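Local coordinates for nucleoporin NUP82 (Chaetomium thermophilum, PDB 5CWW), which probably serves as a structural component of the nuclear pore complex and as a docking partner for transiently associated nuclear transport factors, at residues Gly435-Cys440 / Thr511-Thr516. Sequence-based numbering, arbitrary orientation.
Sequences GQVKIC and TYISLT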
ATOM      1  N   GLY B 435      -9.976 -14.872   0.514  1.00 59.91           N
ATOM      2  CA  GLY B 435      -9.521 -15.206  -0.822  1.00 58.47           C
ATOM      3  C   GLY B 435     -10.440 -14.629  -1.881  1.00 57.17           C
ATOM      4  O   GLY B 435     -10.232 -14.840  -3.075  1.00 56.52           O
ATOM      5  N   GLN B 436     -11.466 -13.908  -1.442  1.00 58.85           N
ATOM      6  CA  GLN B 436     -12.356 -13.207  -2.358  1.00 58.92           C
ATOM      7  C   GLN B 436     -11.576 -12.167  -3.150  1.00 55.43           C
ATOM      8  O   GLN B 436     -10.762 -11.432  -2.590  1.00 55.31           O
ATOM      9  CB  GLN B 436     -13.504 -12.535  -1.595  1.00 61.45           C
ATOM     10  CG  GLN B 436     -14.455 -11.714  -2.469  1.00 62.41           C
ATOM     11  CD  GLN B 436     -15.252 -10.697  -1.672  1.00 62.15           C
ATOM     12  OE1 GLN B 436     -14.780  -9.585  -1.405  1.00 61.91           O
ATOM     13  NE2 GLN B 436     -16.466 -11.069  -1.291  1.00 62.78           N
ATOM     14  N   VAL B 437     -11.831 -12.121  -4.453  1.00 52.04           N
ATOM     15  CA  VAL B 437     -11.229 -11.124  -5.331  1.00 48.41           C
ATOM     16  C   VAL B 437     -12.304 -10.184  -5.850  1.00 48.00           C
ATOM     17  O   VAL B 437     -13.385 -10.619  -6.249  1.00 47.94           O
ATOM     18  CB  VAL B 437     -10.502 -11.774  -6.524  1.00 49.60           C
ATOM     19  CG1 VAL B 437      -9.912 -10.707  -7.444  1.00 47.39           C
ATOM     20  CG2 VAL B 437      -9.410 -12.711  -6.032  1.00 50.29           C
ATOM     21  N   LYS B 438     -11.998  -8.893  -5.842  1.00 49.63           N
ATOM     22  CA  LYS B 438     -12.918  -7.878  -6.326  1.00 51.19           C
ATOM     23  C   LYS B 438     -12.237  -7.043  -7.401  1.00 50.56           C
ATOM     24  O   LYS B 438     -11.161  -6.488  -7.177  1.00 49.52           O
ATOM     25  CB  LYS B 438     -13.396  -6.998  -5.171  1.00 52.28           C
ATOM     26  CG  LYS B 438     -14.589  -6.123  -5.511  1.00 53.43           C
ATOM     27  CD  LYS B 438     -15.110  -5.382  -4.286  1.00 54.11           C
ATOM     28  CE  LYS B 438     -15.791  -6.324  -3.300  1.00 57.25           C
ATOM     29  NZ  LYS B 438     -16.125  -5.646  -2.022  1.00 58.27           N
ATOM     30  N   ILE B 439     -12.860  -6.981  -8.572  1.00 50.01           N
ATOM     31  CA  ILE B 439     -12.327  -6.224  -9.699  1.00 49.90           C
ATOM     32  C   ILE B 439     -13.109  -4.928  -9.850  1.00 51.45           C
ATOM     33  O   ILE B 439     -14.298  -4.943 -10.172  1.00 51.87           O
ATOM     34  CB  ILE B 439     -12.398  -7.028 -11.015  1.00 49.67           C
ATOM     35  CG1 ILE B 439     -11.766  -8.413 -10.839  1.00 49.98           C
ATOM     36  CG2 ILE B 439     -11.729  -6.257 -12.152  1.00 50.79           C
ATOM     37  CD1 ILE B 439     -10.313  -8.382 -10.395  1.00 47.54           C
ATOM     38  N   CYS B 440     -12.432  -3.812  -9.609  1.00 50.50           N
ATOM     39  CA  CYS B 440     -13.058  -2.498  -9.668  1.00 50.96           C
ATOM     40  C   CYS B 440     -12.484  -1.665 -10.804  1.00 51.77           C
ATOM     41  O   CYS B 440     -11.297  -1.765 -11.119  1.00 53.72           O
ATOM     42  CB  CYS B 440     -12.875  -1.763  -8.341  1.00 49.53           C
ATOM     43  SG  CYS B 440     -13.426  -2.713  -6.915  1.00 50.62           S
ATOM     44  N   THR B 511      -3.996 -19.695  -7.833  1.00 63.21           N
ATOM     45  CA  THR B 511      -5.014 -19.456  -8.852  1.00 63.45           C
ATOM     46  C   THR B 511      -4.545 -18.466  -9.913  1.00 60.93           C
ATOM     47  O   THR B 511      -3.996 -17.414  -9.594  1.00 57.39           O
ATOM     48  CB  THR B 511      -6.319 -18.922  -8.225  1.00 64.15           C
ATOM     49  OG1 THR B 511      -6.814 -19.869  -7.271  1.00 66.83           O
ATOM     50  CG2 THR B 511      -7.386 -18.684  -9.292  1.00 63.52           C
ATOM     51  N   TYR B 512      -4.777 -18.819 -11.174  1.00 60.97           N
ATOM     52  CA  TYR B 512      -4.524 -17.928 -12.302  1.00 59.77           C
ATOM     53  C   TYR B 512      -5.790 -17.147 -12.638  1.00 58.56           C
ATOM     54  O   TYR B 512      -6.882 -17.706 -12.645  1.00 59.23           O
ATOM     55  CB  TYR B 512      -4.058 -18.723 -13.527  1.00 63.84           C
ATOM     56  CG  TYR B 512      -3.991 -17.916 -14.807  1.00 66.41           C
ATOM     57  CD1 TYR B 512      -2.884 -17.132 -15.100  1.00 66.91           C
ATOM     58  CD2 TYR B 512      -5.032 -17.945 -15.727  1.00 68.40           C
ATOM     59  CE1 TYR B 512      -2.815 -16.395 -16.269  1.00 68.72           C
ATOM     60  CE2 TYR B 512      -4.972 -17.210 -16.899  1.00 69.88           C
ATOM     61  CZ  TYR B 512      -3.860 -16.437 -17.164  1.00 70.87           C
ATOM     62  OH  TYR B 512      -3.787 -15.703 -18.325  1.00 73.05           O
ATOM     63  N   ILE B 513      -5.634 -15.853 -12.902  1.00 56.72           N
ATOM     64  CA  ILE B 513      -6.757 -14.983 -13.235  1.00 56.08           C
ATOM     65  C   ILE B 513      -6.390 -14.134 -14.444  1.00 55.37           C
ATOM     66  O   ILE B 513      -5.248 -13.688 -14.562  1.00 56.77           O
ATOM     67  CB  ILE B 513      -7.138 -14.050 -12.057  1.00 60.06           C
ATOM     68  CG1 ILE B 513      -7.561 -14.866 -10.833  1.00 61.29           C
ATOM     69  CG2 ILE B 513      -8.256 -13.094 -12.464  1.00 57.79           C
ATOM     70  CD1 ILE B 513      -7.638 -14.056  -9.551  1.00 61.47           C
ATOM     71  N   SER B 514      -7.353 -13.909 -15.334  1.00 55.23           N
ATOM     72  CA  SER B 514      -7.139 -13.023 -16.472  1.00 54.26           C
ATOM     73  C   SER B 514      -8.369 -12.190 -16.809  1.00 54.50           C
ATOM     74  O   SER B 514      -9.493 -12.691 -16.794  1.00 54.49           O
ATOM     75  CB  SER B 514      -6.732 -13.817 -17.703  1.00 54.87           C
ATOM     76  OG  SER B 514      -6.705 -12.960 -18.829  1.00 54.35           O
ATOM     77  N   LEU B 515      -8.133 -10.922 -17.130  1.00 55.27           N
ATOM     78  CA  LEU B 515      -9.202  -9.988 -17.469  1.00 56.31           C
ATOM     79  C   LEU B 515      -9.333  -9.796 -18.976  1.00 58.01           C
ATOM     80  O   LEU B 515     -10.179  -9.031 -19.436  1.00 57.67           O
ATOM     81  CB  LEU B 515      -8.954  -8.640 -16.792  1.00 55.24           C
ATOM     82  CG  LEU B 515      -8.613  -8.724 -15.303  1.00 55.96           C
ATOM     83  CD1 LEU B 515      -8.457  -7.332 -14.707  1.00 55.29           C
ATOM     84  CD2 LEU B 515      -9.663  -9.522 -14.546  1.00 54.94           C
ATOM     85  N   THR B 516      -8.492 -10.487 -19.740  1.00 62.22           N
ATOM     86  CA  THR B 516      -8.609 -10.491 -21.195  1.00 67.96           C
ATOM     87  C   THR B 516      -9.459 -11.679 -21.629  1.00 72.52           C
ATOM     88  O   THR B 516      -9.503 -12.690 -20.933  1.00 72.19           O
ATOM     89  CB  THR B 516      -7.234 -10.572 -21.884  1.00 70.68           C
ATOM     90  OG1 THR B 516      -6.616 -11.828 -21.579  1.00 73.68           O
ATOM     91  CG2 THR B 516      -6.333  -9.435 -21.428  1.00 69.03           C
TER
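Val-437 and Ile-513 meet by their methyl groups, and Ile-439 and Leu-515 repeat the pattern two residues further along each segment. All four side chains are buried and apolar. In the first pair Val-437 CG2 lies 4.2 Å from Ile-513 CD1, and the two side chains run alongside each other, pointing opposite ways. Ile-513 has CG1 anti to its carbonyl carbon (chi1 -61°), with the chain extended beyond it, which carries CD1 across to the valine. In the second pair the branch methyl CG2 of Ile-439 faces Leu-515 CD1 at 4.3 Å. Both are ordinary van der Waals contacts. The segments bury about 140 Å² together. The backbones stay well apart, with CA of Val-437 9.9 Å from CA of Ile-513. This is the spacing of two sheets packed face to face.

Between the two segments the contact is wholly apolar. Within 511-516, Ser-514 OG accepts from Thr-516 N at 3.2 Å in an ST turn, just where strand 509-514 ends.

Strand 437-441 lies between 469-476 and 427-432 in its sheet. Strand 509-514 runs between 501-506 and 548-554 in another. The contact thus joins what are probably neighbouring blades of a beta-propeller, the N-terminal domain of a longer protein. Val-504 touches both Val-437 and Ile-513. Ile-427 touches both Ile-439 and Leu-515, and Phe-502 of strand 501-506 packs on Ile-513 and Leu-515.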